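Local structure of AvrA (Salmonella typhimurium, 6BE0) at residues L141-A146 and F172-L177. The protein probably transfers acetyl groups from acetyl-CoA to serine and threonine residues of target proteins, as a YopJ-family bacterial effector that binds inositol hexakisphosphate. Sequence-based numbering, arbitrary orientation.
Sequences LFEPAA and FAMVEL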
loop_
_atom_site.group_PDB
_atom_site.type_symbol
_atom_site.label_atom_id
_atom_site.label_comp_id
_atom_site.label_asym_id
_atom_site.label_seq_id
_atom_site.Cartn_x
_atom_site.Cartn_y
_atom_site.Cartn_z
ATOM N N LEU A 141 0.342 -1.490 -10.012
ATOM C CA LEU A 141 0.656 -0.384 -9.118
ATOM C C LEU A 141 -0.576 -0.016 -8.302
ATOM O O LEU A 141 -1.613 0.332 -8.862
ATOM C CB LEU A 141 1.148 0.825 -9.920
ATOM C CG LEU A 141 1.391 2.130 -9.154
ATOM C CD1 LEU A 141 2.539 1.992 -8.172
ATOM C CD2 LEU A 141 1.653 3.267 -10.131
ATOM N N PHE A 142 -0.460 -0.100 -6.981
ATOM C CA PHE A 142 -1.563 0.247 -6.094
ATOM C C PHE A 142 -1.353 1.625 -5.484
ATOM O O PHE A 142 -0.333 1.884 -4.844
ATOM C CB PHE A 142 -1.720 -0.797 -4.987
ATOM C CG PHE A 142 -2.148 -2.148 -5.486
ATOM C CD1 PHE A 142 -1.208 -3.092 -5.864
ATOM C CD2 PHE A 142 -3.488 -2.471 -5.579
ATOM C CE1 PHE A 142 -1.601 -4.334 -6.324
ATOM C CE2 PHE A 142 -3.886 -3.713 -6.039
ATOM C CZ PHE A 142 -2.941 -4.643 -6.410
ATOM N N GLU A 143 -2.325 2.505 -5.702
ATOM C CA GLU A 143 -2.336 3.826 -5.092
ATOM C C GLU A 143 -3.316 3.823 -3.922
ATOM O O GLU A 143 -4.516 3.641 -4.128
ATOM C CB GLU A 143 -2.729 4.891 -6.117
ATOM C CG GLU A 143 -1.688 5.133 -7.202
ATOM C CD GLU A 143 -0.418 5.779 -6.674
ATOM O OE1 GLU A 143 -0.419 6.253 -5.519
ATOM O OE2 GLU A 143 0.585 5.814 -7.419
ATOM N N PRO A 144 -2.812 4.000 -2.686
ATOM C CA PRO A 144 -3.732 3.992 -1.543
ATOM C C PRO A 144 -4.765 5.119 -1.592
ATOM O O PRO A 144 -5.886 4.936 -1.119
ATOM C CB PRO A 144 -2.799 4.163 -0.339
ATOM C CG PRO A 144 -1.477 3.673 -0.810
ATOM C CD PRO A 144 -1.405 4.057 -2.253
ATOM N N ALA A 145 -4.387 6.265 -2.152
ATOM C CA ALA A 145 -5.282 7.416 -2.229
ATOM C C ALA A 145 -6.080 7.403 -3.530
ATOM O O ALA A 145 -6.081 6.409 -4.257
ATOM C CB ALA A 145 -4.489 8.711 -2.103
ATOM N N ALA A 146 -6.753 8.514 -3.818
ATOM C CA ALA A 146 -7.572 8.637 -5.020
ATOM C C ALA A 146 -6.717 9.032 -6.222
ATOM O O ALA A 146 -5.558 9.418 -6.065
ATOM C CB ALA A 146 -8.679 9.651 -4.796
ATOM N N PHE A 172 0.740 -4.182 -17.585
ATOM C CA PHE A 172 0.721 -3.232 -16.481
ATOM C C PHE A 172 -0.679 -2.684 -16.214
ATOM O O PHE A 172 -1.469 -2.476 -17.136
ATOM C CB PHE A 172 1.682 -2.075 -16.761
ATOM C CG PHE A 172 1.559 -0.935 -15.787
ATOM C CD1 PHE A 172 0.809 0.185 -16.103
ATOM C CD2 PHE A 172 2.186 -0.989 -14.553
ATOM C CE1 PHE A 172 0.692 1.232 -15.209
ATOM C CE2 PHE A 172 2.072 0.055 -13.656
ATOM C CZ PHE A 172 1.323 1.167 -13.985
ATOM N N ALA A 173 -0.971 -2.450 -14.938
ATOM C CA ALA A 173 -2.234 -1.859 -14.526
ATOM C C ALA A 173 -2.038 -1.030 -13.263
ATOM O O ALA A 173 -1.217 -1.363 -12.413
ATOM C CB ALA A 173 -3.280 -2.939 -14.296
ATOM N N MET A 174 -2.792 0.058 -13.156
ATOM C CA MET A 174 -2.758 0.910 -11.976
ATOM C C MET A 174 -4.115 0.853 -11.291
ATOM O O MET A 174 -5.151 0.957 -11.947
ATOM C CB MET A 174 -2.390 2.342 -12.364
ATOM C CG MET A 174 -2.424 3.336 -11.219
ATOM S SD MET A 174 -1.781 4.939 -11.729
ATOM C CE MET A 174 -2.863 6.041 -10.826
ATOM N N VAL A 175 -4.104 0.671 -9.974
ATOM C CA VAL A 175 -5.332 0.483 -9.211
ATOM C C VAL A 175 -5.529 1.590 -8.180
ATOM O O VAL A 175 -4.669 1.832 -7.332
ATOM C CB VAL A 175 -5.340 -0.884 -8.496
ATOM C CG1 VAL A 175 -6.609 -1.057 -7.666
ATOM C CG2 VAL A 175 -5.217 -2.007 -9.513
ATOM N N GLU A 176 -6.674 2.255 -8.269
ATOM C CA GLU A 176 -7.077 3.255 -7.292
ATOM C C GLU A 176 -7.788 2.568 -6.134
ATOM O O GLU A 176 -8.691 1.762 -6.353
ATOM C CB GLU A 176 -7.990 4.300 -7.941
ATOM C CG GLU A 176 -8.543 5.350 -6.989
ATOM C CD GLU A 176 -9.668 6.157 -7.611
ATOM O OE1 GLU A 176 -10.636 5.543 -8.109
ATOM O OE2 GLU A 176 -9.582 7.403 -7.603
ATOM N N LEU A 177 -7.378 2.884 -4.910
ATOM C CA LEU A 177 -7.996 2.304 -3.720
ATOM C C LEU A 177 -8.866 3.323 -2.989
ATOM O O LEU A 177 -9.956 2.992 -2.521
ATOM C CB LEU A 177 -6.922 1.753 -2.776
ATOM C CG LEU A 177 -6.075 0.592 -3.308
ATOM C CD1 LEU A 177 -5.113 0.105 -2.234
ATOM C CD2 LEU A 177 -6.941 -0.561 -3.803
#
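A beta-alpha-beta crossover brings strands 136-143 and 170-176 side by side in parallel, pairing Leu141 with Met174. Leu141 bonds to the residues flanking Met174: its N donates to Ala173 O at 2.9 Å, and its O accepts from Val175 N at 2.7 Å. Glu143 continues the pattern, its N reaching Val175 O in a nearly straight bond (174°), while Leu177 N closes on Glu143 O at 3.1 Å, more bent.

On one face, Leu141 and Met174 lie alongside each other, CD2 4.1 Å from SD; the thioether turns its CE onto Glu143 CG (3.9 Å). The Phe172 ring comes obliquely to Leu141, CE2 3.9 Å from CB. On the other face, the Phe142 ring sets CD2 3.8 Å from Val175 CB, and Leu177 CD2 meets the ring edge. With CG anti to its backbone N (chi1 176°), Glu176 extends to Ala146, OE2 3.5 Å from Ala146 CA; OE2 accepts from Cys147 N and OE1 from Ser225 N. Glu143 OE1 is held by His124.

Helix 151-164 of the crossover covers Phe172 and Met174, helix 186-199 covers Phe142 and Leu177 on the other face; antiparallel strand 125-133 flanks 136-143, and 170-176 is outermost in the five-stranded mixed sheet.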